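Local coordinates for similar to N-acetyltransferase (Staphylococcus aureus subsp. aureus, PDB 4MBU), which probably transfers an acetyl group from acetyl-coenzyme A to an acceptor substrate, as a member of the Gcn5-related N-acetyltransferase (GNAT) family, at residues F56-F67 / K96-L106. Sequence-based numbering, arbitrary orientation.
Sequences FVFEENGSVLGF and KGIASQLLQRL
Helix 98-106 packs across the hairpin of strands 56-60 and 63-67, its axis 9.1 Å from the first strand at 142° and 8.9 Å from the second at 48°, with Phe58 and Ile98 nearest through their CA atoms. The contact illustrates how a helix settles on a sheet: aromatic residues of the strand each receive an aliphatic stem from the helix over a ring face. Ile98 CG1 stands 3.7 Å from the centroid of the Phe58 ring, a CH-pi contact, while its CG2 presses on Phe58 CB at 3.6 Å. Phe58 CG lies anti to the backbone N (chi1 179°), which brings the ring out over Ile98 and its edge to the Gln101 amide, turned almost perpendicular to it. One helix turn on, Leu102 reaches down to the strand backbones, CD1 lying 3.8 Å from Phe67 N above the bare Gly66. Arg105 then repeats the Ile98 pattern on Phe56: CG sits 3.7 Å from the ring centroid, and the bend at chi2 carries the guanidinium past the CE1-CZ edge, those ring atoms lying against one of its faces, the planes well short of parallel. Leu106 CD2 meets the ring edge at Phe56 CD2, 4.0 Å away. At the hairpin end, Lys96 NZ and Glu60 OE2 pair as a salt bridge, though the modelled 2.4 Å is doubtfully short. Within the hairpin, the backbone N of both Leu65 and Gly66 donates to Phe58 O in a classic beta bulge. Leu106 also touches strand 82-89, Leu102 reaches Ile5 of strand 3-7, Arg105 pairs with Glu109, and helix 13-26 meets Val57 and Phe67 on the opposite sheet face.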
loop_
_atom_site.group_PDB
_atom_site.type_symbol
_atom_site.label_atom_id
_atom_site.label_comp_id
_atom_site.label_asym_id
_atom_site.label_seq_id
_atom_site.Cartn_x
_atom_site.Cartn_y
_atom_site.Cartn_z
ATOM N N PHE A 56 1.877 11.734 -25.994
ATOM C CA PHE A 56 3.308 11.821 -26.232
ATOM C C PHE A 56 3.827 10.443 -26.586
ATOM O O PHE A 56 3.312 9.440 -26.103
ATOM C CB PHE A 56 4.029 12.354 -24.991
ATOM C CG PHE A 56 3.574 13.723 -24.576
ATOM C CD1 PHE A 56 3.896 14.837 -25.348
ATOM C CD2 PHE A 56 2.827 13.898 -23.420
ATOM C CE1 PHE A 56 3.481 16.101 -24.969
ATOM C CE2 PHE A 56 2.401 15.158 -23.036
ATOM C CZ PHE A 56 2.732 16.263 -23.810
ATOM N N VAL A 57 4.829 10.401 -27.451
ATOM C CA VAL A 57 5.551 9.177 -27.743
ATOM C C VAL A 57 7.030 9.378 -27.440
ATOM O O VAL A 57 7.579 10.488 -27.576
ATOM C CB VAL A 57 5.378 8.705 -29.213
ATOM C CG1 VAL A 57 3.928 8.350 -29.497
ATOM C CG2 VAL A 57 5.875 9.768 -30.186
ATOM N N PHE A 58 7.649 8.293 -26.996
ATOM C CA PHE A 58 9.087 8.174 -26.933
ATOM C C PHE A 58 9.480 7.398 -28.164
ATOM O O PHE A 58 9.041 6.223 -28.366
ATOM C CB PHE A 58 9.529 7.396 -25.701
ATOM C CG PHE A 58 11.009 7.228 -25.604
ATOM C CD1 PHE A 58 11.765 8.095 -24.834
ATOM C CD2 PHE A 58 11.652 6.205 -26.286
ATOM C CE1 PHE A 58 13.132 7.947 -24.745
ATOM C CE2 PHE A 58 13.022 6.050 -26.206
ATOM C CZ PHE A 58 13.764 6.923 -25.430
ATOM N N GLU A 59 10.316 8.066 -28.961
ATOM C CA GLU A 59 10.812 7.564 -30.232
ATOM C C GLU A 59 12.337 7.479 -30.194
ATOM O O GLU A 59 13.012 8.413 -29.746
ATOM C CB GLU A 59 10.356 8.491 -31.364
ATOM C CG GLU A 59 10.893 8.141 -32.744
ATOM C CD GLU A 59 10.445 9.129 -33.819
ATOM O OE1 GLU A 59 10.987 10.252 -33.864
ATOM O OE2 GLU A 59 9.547 8.786 -34.616
ATOM N N GLU A 60 12.874 6.348 -30.648
ATOM C CA GLU A 60 14.325 6.157 -30.711
ATOM C C GLU A 60 14.727 5.372 -31.958
ATOM O O GLU A 60 14.149 4.323 -32.244
ATOM C CB GLU A 60 14.832 5.436 -29.464
ATOM C CG GLU A 60 16.333 5.223 -29.433
ATOM C CD GLU A 60 16.787 4.498 -28.176
ATOM O OE1 GLU A 60 17.264 5.171 -27.238
ATOM O OE2 GLU A 60 16.663 3.254 -28.127
ATOM N N ASN A 61 15.714 5.888 -32.691
ATOM C CA ASN A 61 16.170 5.263 -33.936
ATOM C C ASN A 61 15.024 4.985 -34.896
ATOM O O ASN A 61 14.960 3.912 -35.509
ATOM C CB ASN A 61 16.956 3.978 -33.651
ATOM C CG ASN A 61 18.243 4.244 -32.888
ATOM O OD1 ASN A 61 18.893 5.273 -33.087
ATOM N ND2 ASN A 61 18.609 3.322 -32.000
ATOM N N GLY A 62 14.105 5.944 -34.988
ATOM C CA GLY A 62 13.014 5.872 -35.938
ATOM C C GLY A 62 11.859 5.014 -35.456
ATOM O O GLY A 62 10.879 4.831 -36.179
ATOM N N SER A 63 11.969 4.491 -34.237
ATOM C CA SER A 63 10.950 3.594 -33.699
ATOM C C SER A 63 10.256 4.139 -32.451
ATOM O O SER A 63 10.909 4.555 -31.492
ATOM C CB SER A 63 11.550 2.215 -33.410
ATOM O OG SER A 63 11.794 1.507 -34.615
ATOM N N VAL A 64 8.926 4.121 -32.475
ATOM C CA VAL A 64 8.118 4.467 -31.311
ATOM C C VAL A 64 8.177 3.337 -30.270
ATOM O O VAL A 64 7.616 2.254 -30.477
ATOM C CB VAL A 64 6.650 4.740 -31.711
ATOM C CG1 VAL A 64 5.749 4.856 -30.471
ATOM C CG2 VAL A 64 6.551 6.000 -32.573
ATOM N N LEU A 65 8.849 3.599 -29.151
ATOM C CA LEU A 65 9.039 2.579 -28.120
ATOM C C LEU A 65 8.123 2.804 -26.931
ATOM O O LEU A 65 8.054 1.965 -26.024
ATOM C CB LEU A 65 10.496 2.543 -27.646
ATOM C CG LEU A 65 11.542 2.308 -28.746
ATOM C CD1 LEU A 65 12.947 2.207 -28.158
ATOM C CD2 LEU A 65 11.218 1.065 -29.572
ATOM N N GLY A 66 7.439 3.944 -26.899
ATOM C CA GLY A 66 6.472 4.113 -25.823
ATOM C C GLY A 66 5.506 5.240 -26.086
ATOM O O GLY A 66 5.789 6.103 -26.918
ATOM N N PHE A 67 4.369 5.239 -25.393
ATOM C CA PHE A 67 3.436 6.365 -25.494
ATOM C C PHE A 67 2.724 6.624 -24.177
ATOM O O PHE A 67 2.754 5.785 -23.282
ATOM C CB PHE A 67 2.453 6.198 -26.661
ATOM C CG PHE A 67 1.294 5.292 -26.372
ATOM C CD1 PHE A 67 1.414 3.915 -26.527
ATOM C CD2 PHE A 67 0.063 5.823 -25.987
ATOM C CE1 PHE A 67 0.321 3.072 -26.273
ATOM C CE2 PHE A 67 -1.028 4.992 -25.738
ATOM C CZ PHE A 67 -0.899 3.615 -25.876
ATOM N N LYS A 96 14.914 1.108 -19.843
ATOM C CA LYS A 96 15.619 2.221 -20.472
ATOM C C LYS A 96 15.222 3.591 -19.900
ATOM O O LYS A 96 15.708 4.624 -20.367
ATOM C CB LYS A 96 15.388 2.198 -21.985
ATOM C CG LYS A 96 15.747 0.876 -22.638
ATOM C CD LYS A 96 15.696 0.971 -24.155
ATOM C CE LYS A 96 16.683 2.009 -24.651
ATOM N NZ LYS A 96 16.891 1.925 -26.116
ATOM N N GLY A 97 14.345 3.597 -18.899
ATOM C CA GLY A 97 13.875 4.846 -18.314
ATOM C C GLY A 97 12.868 5.586 -19.186
ATOM O O GLY A 97 12.668 6.800 -19.041
ATOM N N ILE A 98 12.208 4.848 -20.075
ATOM C CA ILE A 98 11.232 5.445 -20.990
ATOM C C ILE A 98 9.941 5.852 -20.261
ATOM O O ILE A 98 9.396 6.940 -20.494
ATOM C CB ILE A 98 10.923 4.486 -22.151
ATOM C CG1 ILE A 98 12.161 4.334 -23.039
ATOM C CG2 ILE A 98 9.761 4.998 -22.997
ATOM C CD1 ILE A 98 12.061 3.161 -23.980
ATOM N N ALA A 99 9.459 4.981 -19.377
ATOM C CA ALA A 99 8.285 5.294 -18.563
ATOM C C ALA A 99 8.523 6.555 -17.748
ATOM O O ALA A 99 7.680 7.445 -17.717
ATOM C CB ALA A 99 7.936 4.119 -17.646
ATOM N N SER A 100 9.683 6.636 -17.105
ATOM C CA SER A 100 10.052 7.805 -16.310
ATOM C C SER A 100 10.048 9.115 -17.113
ATOM O O SER A 100 9.515 10.140 -16.659
ATOM C CB SER A 100 11.425 7.566 -15.671
ATOM O OG SER A 100 11.861 8.700 -14.954
ATOM N N GLN A 101 10.629 9.087 -18.310
ATOM C CA GLN A 101 10.657 10.278 -19.164
ATOM C C GLN A 101 9.256 10.689 -19.627
ATOM O O GLN A 101 8.924 11.895 -19.697
ATOM C CB GLN A 101 11.586 10.058 -20.368
ATOM C CG GLN A 101 13.075 9.975 -19.999
ATOM C CD GLN A 101 13.980 9.883 -21.224
ATOM O OE1 GLN A 101 13.880 10.684 -22.157
ATOM N NE2 GLN A 101 14.853 8.890 -21.231
ATOM N N LEU A 102 8.436 9.688 -19.941
ATOM C CA LEU A 102 7.055 9.959 -20.320
ATOM C C LEU A 102 6.277 10.582 -19.158
ATOM O O LEU A 102 5.596 11.584 -19.338
ATOM C CB LEU A 102 6.371 8.693 -20.850
ATOM C CG LEU A 102 6.827 8.333 -22.268
ATOM C CD1 LEU A 102 6.411 6.943 -22.636
ATOM C CD2 LEU A 102 6.244 9.317 -23.258
ATOM N N LEU A 103 6.401 10.010 -17.963
ATOM C CA LEU A 103 5.694 10.534 -16.797
ATOM C C LEU A 103 6.124 11.963 -16.515
ATOM O O LEU A 103 5.299 12.828 -16.226
ATOM C CB LEU A 103 5.949 9.659 -15.564
ATOM C CG LEU A 103 5.305 10.177 -14.281
ATOM C CD1 LEU A 103 3.817 10.470 -14.486
ATOM C CD2 LEU A 103 5.495 9.161 -13.157
ATOM N N GLN A 104 7.424 12.203 -16.595
ATOM C CA GLN A 104 7.957 13.552 -16.402
ATOM C C GLN A 104 7.280 14.530 -17.363
ATOM O O GLN A 104 6.808 15.611 -16.959
ATOM C CB GLN A 104 9.471 13.523 -16.621
ATOM C CG GLN A 104 10.170 14.852 -16.463
ATOM C CD GLN A 104 11.663 14.736 -16.711
ATOM O OE1 GLN A 104 12.110 13.912 -17.517
ATOM N NE2 GLN A 104 12.444 15.555 -16.015
ATOM N N ARG A 105 7.201 14.138 -18.634
ATOM C CA ARG A 105 6.580 15.004 -19.637
ATOM C C ARG A 105 5.083 15.229 -19.372
ATOM O O ARG A 105 4.576 16.355 -19.487
ATOM C CB ARG A 105 6.828 14.438 -21.041
ATOM C CG ARG A 105 6.288 15.294 -22.176
ATOM C CD ARG A 105 7.012 16.638 -22.274
ATOM N NE ARG A 105 6.450 17.469 -23.338
ATOM C CZ ARG A 105 5.407 18.284 -23.181
ATOM N NH1 ARG A 105 4.807 18.385 -21.998
ATOM N NH2 ARG A 105 4.958 18.998 -24.211
ATOM N N LEU A 106 4.388 14.163 -18.983
ATOM C CA LEU A 106 2.977 14.258 -18.589
ATOM C C LEU A 106 2.790 15.257 -17.464
ATOM O O LEU A 106 1.891 16.096 -17.520
ATOM C CB LEU A 106 2.429 12.899 -18.132
ATOM C CG LEU A 106 2.181 11.839 -19.204
ATOM C CD1 LEU A 106 1.782 10.498 -18.546
ATOM C CD2 LEU A 106 1.110 12.310 -20.187
#